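Local coordinates for glycine betaine, L-proline ABC transporter, glycine/betaine/L-proline-binding protein (ProX) (Borrelia burgdorferi, PDB 3TMG) that binds glycine betaine as the substrate-binding protein of an ABC transporter and probably delivers it to the membrane permease for uptake, at residues A[100-105]-A[142-147]; A[243-248]-A[253-258]. One frame throughout, in Å; residues are numbered along the deposited sequence.

How the contacts relate
Both contacts belong to the substrate-binding domain, on opposite sides of the chain's centre, with their own centres 31 Å apart and their nearest atoms about 15 Å apart, so neither touches the other. Both segments of contact 1 (100-105 with 142-147) precede those of contact 2 (243-248 with 253-258) in the sequence. Contact 1 is wholly apolar and buried, and is linked more closely to the pocket, because its helix carries Thr136, whose side chain is about 8 Å from that of Phe102. Contact 2 is polar and partly buried, a network of charges and amides between two successive helices. Distances to bound trimethyl glycine are similar, about 12 Å from the Phe102 side chain and about 13 Å from that of Asn245.

Contact 1 (A[100-105]-A[142-147]); sequences QGFVVP and QALNYY
Phe102 turns CG away from its own carbonyl carbon and beside the backbone N (chi1 -79°), and Leu144 does the same on the helix (chi1 -73°), so the far end of the ring and the branched end of the leucine meet between strand and helix. The CB of Phe102 already heads for the helix, and the ring bridges a backbone separation of 9.3 Å between Phe102 CA and Ala143 CA, the nearest pair of CA atoms. Two residues receive it. Leu144 starts off to one side, but its CD2 methyl comes back to the ring edge, near the ring plane, and lies 3.6 Å from Phe102 CE2. Ala143 offers its CB obliquely to the other side of the ring end, 3.6 Å from Phe102 CE1, while Phe102 CZ touches both methyls, 3.7 Å from Ala143 CB and 3.8 Å from Leu144 CD2.

The residue types fit these distances: a long, flat phenylalanine can span the distance from strand to helix, the small alanine lets the ring tip approach the helix backbone, and the leucine fills in beside it. Interaction is purely van der Waals and hydrophobic, over a modest 124 Å² of buried surface, and all three residues are buried. Met127 of strand 126-128 touches both Phe102 and Leu144, extending the apolar cluster. Next to Phe102 on the strand, Val103 packs on strands 179-183 and 193-195, while Gln100 OE1 accepts a hydrogen bond from Thr136 OG1. Thus one phenylalanine of strand 88-105 reaches helix 135-146, whose first turn holds the pocket residues Gly135 and Thr136, as part of the alpha/beta periplasmic-binding-protein fold.

Contact 2 (A[243-248]-A[253-258]); sequences DKNDKE and YRNAVE
Asn255 lays its amide alongside that of Asn245, the two side chains running antiparallel with their amide planes only 9° apart. Its ND2 gives a nearly straight hydrogen bond to Asn245 OD1, 2.9 Å long and in the plane of the Asn255 amide. Asparagine suits both buried positions, because a short amide has a donor and an acceptor at one end: Asn255 uses ND2 toward the facing helix and OD1 for Arg254 of its own, while Asn245 serves with its OD1. The same ND2 of Asn255 makes a weak bond, 3.1 Å, to Glu248 OE1.

Arg254, bent at chi3 (68°), swings its guanidinium toward helix 235-247 and grips Asn255 OD1 side-on through NE and NH2, which should hold that amide's rotation. Arg254 NH2 reaches Glu248 OE1, 2.8 Å away at the guanidinium edge, in a salt bridge whose carboxylate and guanidinium planes stand almost at right angles. The Lys244 chain passes across Asn255, with Lys244 CE 3.5 Å from Asn255 OD1, and its bend at chi4 turns NZ to Glu248 OE1, 2.9 Å away, so one carboxylate oxygen gathers two cations. Its negative charge probably eases the nearness of Lys244 NZ and Arg254 NH2, 4.4 Å apart. Glu258 completes the network: its OE2 forms a salt bridge with Arg254 NE from well outside the guanidinium plane.

The segments of helices 235-247 and 252-262 run roughly antiparallel, at 146°, joined by a short turn. Around the pair, Tyr253 and Val257 pack on helix 26-41, while Asp243 and Asp246 form salt bridges to Arg190 and touch Trp186.

Contact 1 (A[100-105]-A[142-147])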
loop_
_atom_site.group_PDB
_atom_site.type_symbol
_atom_site.label_atom_id
_atom_site.label_comp_id
_atom_site.label_asym_id
_atom_site.label_seq_id
_atom_site.Cartn_x
_atom_site.Cartn_y
_atom_site.Cartn_z
ATOM N N GLN A 100 4.418 -3.746 8.448
ATOM C CA GLN A 100 3.508 -2.758 9.042
ATOM C C GLN A 100 3.682 -2.860 10.551
ATOM O O GLN A 100 4.086 -3.901 11.070
ATOM C CB GLN A 100 2.031 -3.013 8.623
ATOM C CG GLN A 100 1.583 -4.469 8.884
ATOM C CD GLN A 100 0.075 -4.705 8.881
ATOM O OE1 GLN A 100 -0.714 -3.874 8.395
ATOM N NE2 GLN A 100 -0.342 -5.883 9.392
ATOM N N GLY A 101 3.462 -1.751 11.258
ATOM C CA GLY A 101 3.605 -1.810 12.714
ATOM C C GLY A 101 3.380 -0.449 13.372
ATOM O O GLY A 101 2.957 0.510 12.709
ATOM N N PHE A 102 3.615 -0.419 14.683
ATOM C CA PHE A 102 3.410 0.732 15.517
ATOM C C PHE A 102 4.713 1.534 15.418
ATOM O O PHE A 102 5.819 0.988 15.573
ATOM C CB PHE A 102 3.229 0.260 16.968
ATOM C CG PHE A 102 1.850 -0.297 17.315
ATOM C CD1 PHE A 102 1.145 -1.133 16.470
ATOM C CD2 PHE A 102 1.292 0.020 18.552
ATOM C CE1 PHE A 102 -0.092 -1.666 16.843
ATOM C CE2 PHE A 102 0.048 -0.481 18.930
ATOM C CZ PHE A 102 -0.646 -1.346 18.080
ATOM N N VAL A 103 4.581 2.827 15.174
ATOM C CA VAL A 103 5.716 3.690 14.936
ATOM C C VAL A 103 5.673 4.909 15.829
ATOM O O VAL A 103 4.610 5.536 16.033
ATOM C CB VAL A 103 5.737 4.134 13.446
ATOM C CG1 VAL A 103 6.735 5.262 13.202
ATOM C CG2 VAL A 103 6.054 2.930 12.550
ATOM N N VAL A 104 6.833 5.231 16.395
ATOM C CA VAL A 104 7.015 6.447 17.179
ATOM C C VAL A 104 8.281 7.161 16.670
ATOM O O VAL A 104 9.140 6.520 16.099
ATOM C CB VAL A 104 7.179 6.125 18.688
ATOM C CG1 VAL A 104 5.886 5.476 19.249
ATOM C CG2 VAL A 104 8.418 5.250 18.916
ATOM N N PRO A 105 8.408 8.484 16.917
ATOM C CA PRO A 105 9.666 9.188 16.715
ATOM C C PRO A 105 10.732 8.506 17.539
ATOM O O PRO A 105 10.457 8.015 18.650
ATOM C CB PRO A 105 9.376 10.582 17.290
ATOM C CG PRO A 105 7.909 10.752 17.079
ATOM C CD PRO A 105 7.351 9.394 17.412
ATOM N N GLN A 142 -6.695 -4.707 16.158
ATOM C CA GLN A 142 -6.570 -6.047 16.747
ATOM C C GLN A 142 -5.343 -6.126 17.691
ATOM O O GLN A 142 -5.425 -6.740 18.770
ATOM C CB GLN A 142 -6.513 -7.116 15.636
ATOM C CG GLN A 142 -7.842 -7.210 14.863
ATOM C CD GLN A 142 -7.789 -8.085 13.612
ATOM O OE1 GLN A 142 -6.743 -8.287 13.014
ATOM N NE2 GLN A 142 -8.945 -8.597 13.209
ATOM N N ALA A 143 -4.225 -5.495 17.302
ATOM C CA ALA A 143 -3.022 -5.407 18.164
ATOM C C ALA A 143 -3.252 -4.617 19.475
ATOM O O ALA A 143 -2.831 -5.045 20.571
ATOM C CB ALA A 143 -1.850 -4.804 17.379
ATOM N N LEU A 144 -3.957 -3.487 19.367
ATOM C CA LEU A 144 -4.319 -2.712 20.567
ATOM C C LEU A 144 -5.127 -3.556 21.515
ATOM O O LEU A 144 -4.849 -3.559 22.709
ATOM C CB LEU A 144 -5.074 -1.428 20.240
ATOM C CG LEU A 144 -4.199 -0.342 19.625
ATOM C CD1 LEU A 144 -5.067 0.803 19.088
ATOM C CD2 LEU A 144 -3.126 0.182 20.592
ATOM N N ASN A 145 -6.070 -4.324 20.988
ATOM C CA ASN A 145 -6.850 -5.233 21.838
ATOM C C ASN A 145 -5.996 -6.313 22.467
ATOM O O ASN A 145 -6.082 -6.573 23.654
ATOM C CB ASN A 145 -7.972 -5.889 21.043
ATOM C CG ASN A 145 -9.015 -4.904 20.598
ATOM O OD1 ASN A 145 -9.464 -4.053 21.379
ATOM N ND2 ASN A 145 -9.450 -5.027 19.353
ATOM N N TYR A 146 -5.201 -6.968 21.644
ATOM C CA TYR A 146 -4.378 -8.086 22.070
ATOM C C TYR A 146 -3.423 -7.714 23.200
ATOM O O TYR A 146 -3.228 -8.477 24.170
ATOM C CB TYR A 146 -3.531 -8.566 20.860
ATOM C CG TYR A 146 -2.692 -9.774 21.195
ATOM C CD1 TYR A 146 -3.238 -11.062 21.143
ATOM C CD2 TYR A 146 -1.379 -9.627 21.591
ATOM C CE1 TYR A 146 -2.474 -12.178 21.504
ATOM C CE2 TYR A 146 -0.605 -10.724 21.929
ATOM C CZ TYR A 146 -1.147 -11.989 21.880
ATOM O OH TYR A 146 -0.348 -13.061 22.234
ATOM N N TYR A 147 -2.779 -6.568 23.053
ATOM C CA TYR A 147 -1.755 -6.150 23.993
ATOM C C TYR A 147 -2.351 -5.419 25.193
ATOM O O TYR A 147 -1.611 -4.947 26.058
ATOM C CB TYR A 147 -0.691 -5.284 23.295
ATOM C CG TYR A 147 0.246 -6.115 22.430
ATOM C CD1 TYR A 147 1.135 -7.029 23.016
ATOM C CD2 TYR A 147 0.250 -5.991 21.046
ATOM C CE1 TYR A 147 1.996 -7.811 22.238
ATOM C CE2 TYR A 147 1.112 -6.763 20.261
ATOM C CZ TYR A 147 2.000 -7.660 20.869
ATOM O OH TYR A 147 2.884 -8.416 20.095
#

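Contact 2 (A[243-248]-A[253-258])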
loop_
_atom_site.group_PDB
_atom_site.type_symbol
_atom_site.label_atom_id
_atom_site.label_comp_id
_atom_site.label_asym_id
_atom_site.label_seq_id
_atom_site.Cartn_x
_atom_site.Cartn_y
_atom_site.Cartn_z
ATOM N N ASP A 243 8.129 9.396 -3.050
ATOM C CA ASP A 243 8.679 10.645 -2.482
ATOM C C ASP A 243 8.376 11.863 -3.399
ATOM O O ASP A 243 7.906 12.932 -2.944
ATOM C CB ASP A 243 10.183 10.494 -2.231
ATOM C CG ASP A 243 10.784 11.741 -1.621
ATOM O OD1 ASP A 243 10.448 12.060 -0.449
ATOM O OD2 ASP A 243 11.555 12.407 -2.312
ATOM N N LYS A 244 8.612 11.676 -4.694
ATOM C CA LYS A 244 8.406 12.731 -5.713
ATOM C C LYS A 244 6.923 13.133 -5.753
ATOM O O LYS A 244 6.625 14.337 -5.807
ATOM C CB LYS A 244 8.900 12.254 -7.091
ATOM C CG LYS A 244 8.728 13.223 -8.270
ATOM C CD LYS A 244 9.491 12.700 -9.505
ATOM C CE LYS A 244 9.109 13.373 -10.837
ATOM N NZ LYS A 244 9.304 14.840 -10.821
ATOM N N ASN A 245 6.030 12.136 -5.766
ATOM C CA ASN A 245 4.564 12.356 -5.734
ATOM C C ASN A 245 4.112 13.125 -4.493
ATOM O O ASN A 245 3.317 14.066 -4.607
ATOM C CB ASN A 245 3.767 11.038 -5.805
ATOM C CG ASN A 245 3.743 10.451 -7.196
ATOM O OD1 ASN A 245 4.076 11.133 -8.142
ATOM N ND2 ASN A 245 3.360 9.161 -7.322
ATOM N N ASP A 246 4.685 12.768 -3.329
ATOM C CA ASP A 246 4.426 13.532 -2.109
ATOM C C ASP A 246 4.862 15.008 -2.257
ATOM O O ASP A 246 4.169 15.940 -1.805
ATOM C CB ASP A 246 5.115 12.902 -0.876
ATOM C CG ASP A 246 4.980 13.781 0.355
ATOM O OD1 ASP A 246 3.899 13.707 0.959
ATOM O OD2 ASP A 246 5.902 14.549 0.719
ATOM N N LYS A 247 6.002 15.243 -2.885
ATOM C CA LYS A 247 6.502 16.616 -3.030
ATOM C C LYS A 247 5.810 17.359 -4.169
ATOM O O LYS A 247 5.932 18.575 -4.268
ATOM C CB LYS A 247 8.019 16.609 -3.290
ATOM C CG LYS A 247 8.821 16.023 -2.141
ATOM C CD LYS A 247 10.313 15.909 -2.496
ATOM C CE LYS A 247 11.101 15.647 -1.229
ATOM N NZ LYS A 247 12.402 14.975 -1.550
ATOM N N GLU A 248 5.075 16.625 -5.006
ATOM C CA GLU A 248 4.422 17.217 -6.186
ATOM C C GLU A 248 2.967 16.810 -6.183
ATOM O O GLU A 248 2.562 16.025 -7.008
ATOM C CB GLU A 248 5.128 16.782 -7.483
ATOM C CG GLU A 248 6.573 17.260 -7.536
ATOM C CD GLU A 248 7.407 16.741 -8.702
ATOM O OE1 GLU A 248 6.961 15.894 -9.489
ATOM O OE2 GLU A 248 8.578 17.204 -8.822
ATOM N N TYR A 253 -0.114 11.083 -12.166
ATOM C CA TYR A 253 -0.166 10.513 -13.534
ATOM C C TYR A 253 1.014 11.006 -14.410
ATOM O O TYR A 253 1.670 10.225 -15.094
ATOM C CB TYR A 253 -1.495 10.864 -14.195
ATOM C CG TYR A 253 -1.511 10.440 -15.646
ATOM C CD1 TYR A 253 -1.740 9.097 -15.991
ATOM C CD2 TYR A 253 -1.269 11.372 -16.671
ATOM C CE1 TYR A 253 -1.722 8.685 -17.318
ATOM C CE2 TYR A 253 -1.291 10.976 -18.004
ATOM C CZ TYR A 253 -1.524 9.624 -18.316
ATOM O OH TYR A 253 -1.546 9.216 -19.647
ATOM N N ARG A 254 1.243 12.314 -14.429
ATOM C CA ARG A 254 2.388 12.874 -15.137
ATOM C C ARG A 254 3.701 12.213 -14.671
ATOM O O ARG A 254 4.565 11.893 -15.498
ATOM C CB ARG A 254 2.468 14.398 -14.939
ATOM C CG ARG A 254 3.585 15.070 -15.722
ATOM C CD ARG A 254 4.001 16.393 -15.058
ATOM N NE ARG A 254 4.671 16.170 -13.750
ATOM C CZ ARG A 254 4.931 17.135 -12.871
ATOM N NH1 ARG A 254 4.522 18.386 -13.101
ATOM N NH2 ARG A 254 5.549 16.850 -11.749
ATOM N N ASN A 255 3.864 12.035 -13.355
ATOM C CA ASN A 255 5.084 11.409 -12.825
ATOM C C ASN A 255 5.192 9.931 -13.192
ATOM O O ASN A 255 6.311 9.432 -13.426
ATOM C CB ASN A 255 5.195 11.584 -11.306
ATOM C CG ASN A 255 5.428 13.031 -10.935
ATOM O OD1 ASN A 255 5.784 13.847 -11.800
ATOM N ND2 ASN A 255 5.163 13.374 -9.680
ATOM N N ALA A 256 4.054 9.264 -13.346
ATOM C CA ALA A 256 4.056 7.884 -13.901
ATOM C C ALA A 256 4.482 7.866 -15.379
ATOM O O ALA A 256 5.201 6.942 -15.811
ATOM C CB ALA A 256 2.675 7.225 -13.716
ATOM N N VAL A 257 3.997 8.824 -16.171
ATOM C CA VAL A 257 4.436 8.927 -17.550
ATOM C C VAL A 257 5.975 9.050 -17.593
ATOM O O VAL A 257 6.639 8.309 -18.327
ATOM C CB VAL A 257 3.743 10.095 -18.285
ATOM C CG1 VAL A 257 4.391 10.329 -19.657
ATOM C CG2 VAL A 257 2.260 9.802 -18.425
ATOM N N GLU A 258 6.531 9.990 -16.817
ATOM C CA GLU A 258 7.996 10.155 -16.699
ATOM C C GLU A 258 8.700 8.861 -16.230
ATOM O O GLU A 258 9.723 8.475 -16.801
ATOM C CB GLU A 258 8.392 11.309 -15.760
ATOM C CG GLU A 258 7.835 12.660 -16.170
ATOM C CD GLU A 258 8.241 13.781 -15.205
ATOM O OE1 GLU A 258 9.386 13.718 -14.684
ATOM O OE2 GLU A 258 7.423 14.709 -14.970
#